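Local atomic coordinates of deoxyribodipyrimidine photo-lyase (Oryza sativa Japonica Group, PDB entry 3UMV), a protein that uses light to split cyclobutane pyrimidine dimers in UV-damaged DNA back into single pyrimidines, with FAD as its cofactor. Residues A[242-254]-A[287-301]. Numbering follows the deposited sequence.
Sequences CEPGEEAAIEALL and YLHFGHISAQRCALE
Tyr287 packs against one side of helix 246-254 and the loop that leads into it. Its CB meets the methyl of Ala249, and CG and CD2 stay under that methyl, Tyr287 CD2 at 3.4 Å from Ala249 CB. The Tyr287 ring centre sits beneath Ala249 CA, 3.7 Å away and 7° off the ring normal, a CH-pi contact over one face. Farther out, CE1 reaches Ala252 CB, while CE2 comes up against the carbonyl of Glu243, which lies at the ring edge in its plane. At the tip, Tyr287 OH donates a 2.7 Å hydrogen bond to Glu243 O, touches Cys242 SG, and accepts from two waters, one of them weakly; the other also donates to Ala248 O. The Tyr287 helix ends in a Schellman motif at Gly291, and the turn that follows brings His292 round to put a ring face over Gly245, the N-cap of helix 246-254, with Phe290 CB on the opposite face. Leu288, the next residue after the tyrosine, touches FAD, so the helix that carries Tyr287 also contributes to the flavin pocket. Farther along, Leu253 has CG anti to the backbone N (chi1 -178°), which carries CD2 to Ile293 CD1 and Leu253 CD1 to 4.0 Å from Cys298 SG.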
loop_
_atom_site.group_PDB
_atom_site.type_symbol
_atom_site.label_atom_id
_atom_site.label_comp_id
_atom_site.label_asym_id
_atom_site.label_seq_id
_atom_site.Cartn_x
_atom_site.Cartn_y
_atom_site.Cartn_z
ATOM N N CYS A 242 -8.379 11.794 -9.088
ATOM C CA CYS A 242 -9.224 11.310 -7.995
ATOM C C CYS A 242 -8.901 12.018 -6.686
ATOM O O CYS A 242 -7.788 12.518 -6.494
ATOM C CB CYS A 242 -9.161 9.784 -7.825
ATOM S SG CYS A 242 -7.770 9.159 -6.856
ATOM N N GLU A 243 -9.895 12.057 -5.806
ATOM C CA GLU A 243 -9.804 12.752 -4.529
ATOM C C GLU A 243 -9.441 11.754 -3.436
ATOM O O GLU A 243 -9.922 10.627 -3.442
ATOM C CB GLU A 243 -11.155 13.384 -4.199
ATOM C CG GLU A 243 -11.068 14.749 -3.540
ATOM C CD GLU A 243 -10.907 15.876 -4.544
ATOM O OE1 GLU A 243 -11.411 16.986 -4.272
ATOM O OE2 GLU A 243 -10.277 15.656 -5.603
ATOM N N PRO A 244 -8.594 12.166 -2.483
ATOM C CA PRO A 244 -8.250 11.222 -1.417
ATOM C C PRO A 244 -9.304 11.129 -0.319
ATOM O O PRO A 244 -10.102 12.053 -0.139
ATOM C CB PRO A 244 -6.965 11.810 -0.834
ATOM C CG PRO A 244 -7.088 13.288 -1.090
ATOM C CD PRO A 244 -7.796 13.404 -2.423
ATOM N N GLY A 245 -9.289 10.019 0.413
ATOM C CA GLY A 245 -10.118 9.883 1.599
ATOM C C GLY A 245 -11.175 8.799 1.519
ATOM O O GLY A 245 -11.439 8.250 0.444
ATOM N N GLU A 246 -11.783 8.505 2.663
ATOM C CA GLU A 246 -12.813 7.469 2.776
ATOM C C GLU A 246 -14.001 7.700 1.850
ATOM O O GLU A 246 -14.446 6.780 1.164
ATOM C CB GLU A 246 -13.340 7.379 4.208
ATOM C CG GLU A 246 -12.324 6.965 5.250
ATOM C CD GLU A 246 -12.976 6.675 6.600
ATOM O OE1 GLU A 246 -12.862 7.523 7.514
ATOM O OE2 GLU A 246 -13.602 5.601 6.745
ATOM N N GLU A 247 -14.523 8.919 1.854
ATOM C CA GLU A 247 -15.735 9.235 1.106
ATOM C C GLU A 247 -15.517 8.996 -0.391
ATOM O O GLU A 247 -16.325 8.339 -1.044
ATOM C CB GLU A 247 -16.161 10.675 1.400
ATOM C CG GLU A 247 -17.484 11.097 0.797
ATOM C CD GLU A 247 -18.034 12.349 1.458
ATOM O OE1 GLU A 247 -17.909 12.466 2.698
ATOM O OE2 GLU A 247 -18.583 13.216 0.743
ATOM N N ALA A 248 -14.419 9.514 -0.933
ATOM C CA ALA A 248 -14.111 9.331 -2.349
ATOM C C ALA A 248 -13.772 7.877 -2.669
ATOM O O ALA A 248 -14.014 7.411 -3.784
ATOM C CB ALA A 248 -12.964 10.246 -2.777
ATOM N N ALA A 249 -13.209 7.164 -1.690
ATOM C CA ALA A 249 -12.804 5.769 -1.901
ATOM C C ALA A 249 -14.020 4.857 -2.072
ATOM O O ALA A 249 -14.058 3.997 -2.957
ATOM C CB ALA A 249 -11.918 5.272 -0.731
ATOM N N ILE A 250 -15.010 5.043 -1.215
ATOM C CA ILE A 250 -16.230 4.253 -1.301
ATOM C C ILE A 250 -16.959 4.564 -2.596
ATOM O O ILE A 250 -17.515 3.665 -3.224
ATOM C CB ILE A 250 -17.124 4.465 -0.069
ATOM C CG1 ILE A 250 -16.374 4.005 1.180
ATOM C CG2 ILE A 250 -18.441 3.707 -0.218
ATOM C CD1 ILE A 250 -16.914 4.583 2.468
ATOM N N GLU A 251 -16.934 5.830 -3.008
ATOM C CA GLU A 251 -17.525 6.217 -4.290
ATOM C C GLU A 251 -16.833 5.511 -5.465
ATOM O O GLU A 251 -17.496 5.109 -6.423
ATOM C CB GLU A 251 -17.498 7.742 -4.459
ATOM C CG GLU A 251 -18.090 8.257 -5.772
ATOM C CD GLU A 251 -19.613 8.205 -5.805
ATOM O OE1 GLU A 251 -20.182 8.298 -6.917
ATOM O OE2 GLU A 251 -20.239 8.077 -4.727
ATOM N N ALA A 252 -15.507 5.348 -5.386
ATOM C CA ALA A 252 -14.754 4.652 -6.434
ATOM C C ALA A 252 -15.133 3.174 -6.494
ATOM O O ALA A 252 -15.176 2.568 -7.566
ATOM C CB ALA A 252 -13.251 4.794 -6.207
ATOM N N LEU A 253 -15.390 2.593 -5.332
ATOM C CA LEU A 253 -15.812 1.201 -5.256
ATOM C C LEU A 253 -17.279 1.016 -5.643
ATOM O O LEU A 253 -17.589 0.158 -6.462
ATOM C CB LEU A 253 -15.585 0.645 -3.848
ATOM C CG LEU A 253 -15.948 -0.830 -3.652
ATOM C CD1 LEU A 253 -14.929 -1.724 -4.331
ATOM C CD2 LEU A 253 -16.070 -1.179 -2.171
ATOM N N LEU A 254 -18.164 1.830 -5.064
ATOM C CA LEU A 254 -19.613 1.546 -5.068
ATOM C C LEU A 254 -20.508 2.639 -5.646
ATOM O O LEU A 254 -21.730 2.485 -5.668
ATOM C CB LEU A 254 -20.106 1.259 -3.645
ATOM C CG LEU A 254 -19.616 0.045 -2.863
ATOM C CD1 LEU A 254 -20.168 0.086 -1.450
ATOM C CD2 LEU A 254 -20.007 -1.242 -3.561
ATOM N N TYR A 287 -6.297 4.396 -2.847
ATOM C CA TYR A 287 -7.057 4.287 -1.611
ATOM C C TYR A 287 -6.603 3.135 -0.705
ATOM O O TYR A 287 -6.496 3.299 0.504
ATOM C CB TYR A 287 -8.534 4.148 -1.961
ATOM C CG TYR A 287 -9.043 5.312 -2.786
ATOM C CD1 TYR A 287 -9.489 5.133 -4.099
ATOM C CD2 TYR A 287 -9.120 6.584 -2.240
ATOM C CE1 TYR A 287 -9.959 6.214 -4.851
ATOM C CE2 TYR A 287 -9.589 7.655 -2.981
ATOM C CZ TYR A 287 -10.021 7.467 -4.272
ATOM O OH TYR A 287 -10.494 8.547 -4.984
ATOM N N LEU A 288 -6.314 1.983 -1.292
ATOM C CA LEU A 288 -5.880 0.826 -0.524
ATOM C C LEU A 288 -4.504 1.082 0.071
ATOM O O LEU A 288 -4.240 0.715 1.222
ATOM C CB LEU A 288 -5.847 -0.422 -1.422
ATOM C CG LEU A 288 -7.224 -0.956 -1.838
ATOM C CD1 LEU A 288 -7.059 -2.099 -2.824
ATOM C CD2 LEU A 288 -8.039 -1.400 -0.647
ATOM N N HIS A 289 -3.625 1.733 -0.694
ATOM C CA HIS A 289 -2.305 2.023 -0.160
ATOM C C HIS A 289 -2.322 2.851 1.132
ATOM O O HIS A 289 -1.598 2.549 2.087
ATOM C CB HIS A 289 -1.414 2.742 -1.165
ATOM C CG HIS A 289 -0.120 3.156 -0.562
ATOM N ND1 HIS A 289 0.120 4.437 -0.111
ATOM C CD2 HIS A 289 0.967 2.427 -0.223
ATOM C CE1 HIS A 289 1.321 4.487 0.441
ATOM N NE2 HIS A 289 1.855 3.279 0.381
ATOM N N PHE A 290 -3.135 3.899 1.142
ATOM C CA PHE A 290 -3.210 4.795 2.280
ATOM C C PHE A 290 -4.235 4.291 3.294
ATOM O O PHE A 290 -4.431 4.899 4.337
ATOM C CB PHE A 290 -3.557 6.209 1.811
ATOM C CG PHE A 290 -2.445 6.882 1.062
ATOM C CD1 PHE A 290 -1.339 7.365 1.739
ATOM C CD2 PHE A 290 -2.498 7.020 -0.320
ATOM C CE1 PHE A 290 -0.303 7.986 1.055
ATOM C CE2 PHE A 290 -1.468 7.642 -1.012
ATOM C CZ PHE A 290 -0.371 8.134 -0.324
ATOM N N GLY A 291 -4.873 3.168 2.993
ATOM C CA GLY A 291 -5.898 2.636 3.875
ATOM C C GLY A 291 -7.141 3.504 3.979
ATOM O O GLY A 291 -7.862 3.432 4.987
ATOM N N HIS A 292 -7.425 4.302 2.949
ATOM C CA HIS A 292 -8.671 5.084 2.916
ATOM C C HIS A 292 -9.881 4.168 2.809
ATOM O O HIS A 292 -11.008 4.541 3.176
ATOM C CB HIS A 292 -8.711 6.035 1.723
ATOM C CG HIS A 292 -7.676 7.110 1.756
ATOM N ND1 HIS A 292 -7.047 7.520 2.914
ATOM C CD2 HIS A 292 -7.178 7.882 0.763
ATOM C CE1 HIS A 292 -6.181 8.470 2.623
ATOM N NE2 HIS A 292 -6.258 8.726 1.329
ATOM N N ILE A 293 -9.647 2.970 2.293
ATOM C CA ILE A 293 -10.697 1.973 2.212
ATOM C C ILE A 293 -10.101 0.642 2.598
ATOM O O ILE A 293 -8.945 0.340 2.281
ATOM C CB ILE A 293 -11.350 1.895 0.807
ATOM C CG1 ILE A 293 -12.669 1.124 0.880
ATOM C CG2 ILE A 293 -10.394 1.271 -0.198
ATOM C CD1 ILE A 293 -13.509 1.258 -0.381
ATOM N N SER A 294 -10.884 -0.137 3.331
ATOM C CA SER A 294 -10.463 -1.452 3.789
ATOM C C SER A 294 -10.474 -2.448 2.621
ATOM O O SER A 294 -11.443 -2.502 1.861
ATOM C CB SER A 294 -11.447 -1.907 4.877
ATOM O OG SER A 294 -11.422 -3.314 5.040
ATOM N N ALA A 295 -9.419 -3.241 2.465
ATOM C CA ALA A 295 -9.429 -4.274 1.422
ATOM C C ALA A 295 -10.522 -5.306 1.707
ATOM O O ALA A 295 -11.115 -5.847 0.778
ATOM C CB ALA A 295 -8.092 -4.962 1.316
ATOM N N GLN A 296 -10.751 -5.580 2.993
ATOM C CA GLN A 296 -11.824 -6.470 3.438
ATOM C C GLN A 296 -13.190 -5.909 3.027
ATOM O O GLN A 296 -14.036 -6.648 2.515
ATOM C CB GLN A 296 -11.729 -6.684 4.957
ATOM C CG GLN A 296 -12.758 -7.636 5.543
ATOM C CD GLN A 296 -12.365 -8.131 6.926
ATOM O OE1 GLN A 296 -11.194 -8.060 7.327
ATOM N NE2 GLN A 296 -13.339 -8.626 7.666
ATOM N N ARG A 297 -13.398 -4.604 3.219
ATOM C CA ARG A 297 -14.597 -3.954 2.676
ATOM C C ARG A 297 -14.764 -4.202 1.170
ATOM O O ARG A 297 -15.869 -4.505 0.703
ATOM C CB ARG A 297 -14.569 -2.442 2.936
ATOM C CG ARG A 297 -15.648 -1.668 2.180
ATOM C CD ARG A 297 -17.027 -2.233 2.494
ATOM N NE ARG A 297 -17.285 -2.252 3.928
ATOM C CZ ARG A 297 -18.229 -2.972 4.521
ATOM N NH1 ARG A 297 -18.366 -2.911 5.837
ATOM N NH2 ARG A 297 -19.029 -3.756 3.804
ATOM N N CYS A 298 -13.681 -4.049 0.408
ATOM C CA CYS A 298 -13.754 -4.232 -1.043
ATOM C C CYS A 298 -14.112 -5.686 -1.376
ATOM O O CYS A 298 -14.913 -5.953 -2.284
ATOM C CB CYS A 298 -12.421 -3.854 -1.697
ATOM S SG CYS A 298 -12.024 -2.103 -1.601
ATOM N N ALA A 299 -13.505 -6.619 -0.646
ATOM C CA ALA A 299 -13.792 -8.044 -0.817
ATOM C C ALA A 299 -15.244 -8.396 -0.471
ATOM O O ALA A 299 -15.884 -9.148 -1.198
ATOM C CB ALA A 299 -12.838 -8.878 0.030
ATOM N N LEU A 300 -15.751 -7.862 0.636
ATOM C CA LEU A 300 -17.138 -8.111 1.039
ATOM C C LEU A 300 -18.127 -7.640 -0.017
ATOM O O LEU A 300 -19.117 -8.315 -0.306
ATOM C CB LEU A 300 -17.454 -7.396 2.353
ATOM C CG LEU A 300 -16.793 -7.964 3.595
ATOM C CD1 LEU A 300 -16.831 -6.941 4.721
ATOM C CD2 LEU A 300 -17.437 -9.280 4.012
ATOM N N GLU A 301 -17.875 -6.464 -0.565
ATOM C CA GLU A 301 -18.772 -5.903 -1.562
ATOM C C GLU A 301 -18.680 -6.689 -2.854
ATOM O O GLU A 301 -19.672 -6.826 -3.575
ATOM C CB GLU A 301 -18.468 -4.422 -1.784
ATOM C CG GLU A 301 -18.681 -3.570 -0.540
ATOM C CD GLU A 301 -20.123 -3.601 -0.075
ATOM O OE1 GLU A 301 -21.005 -3.851 -0.928
ATOM O OE2 GLU A 301 -20.380 -3.385 1.130
HETATM O O HOH W 1 -12.421 10.978 -6.451
HETATM O O HOH W 2 -13.321 3.652 4.461
HETATM O O HOH W 3 -13.503 8.571 -6.328
#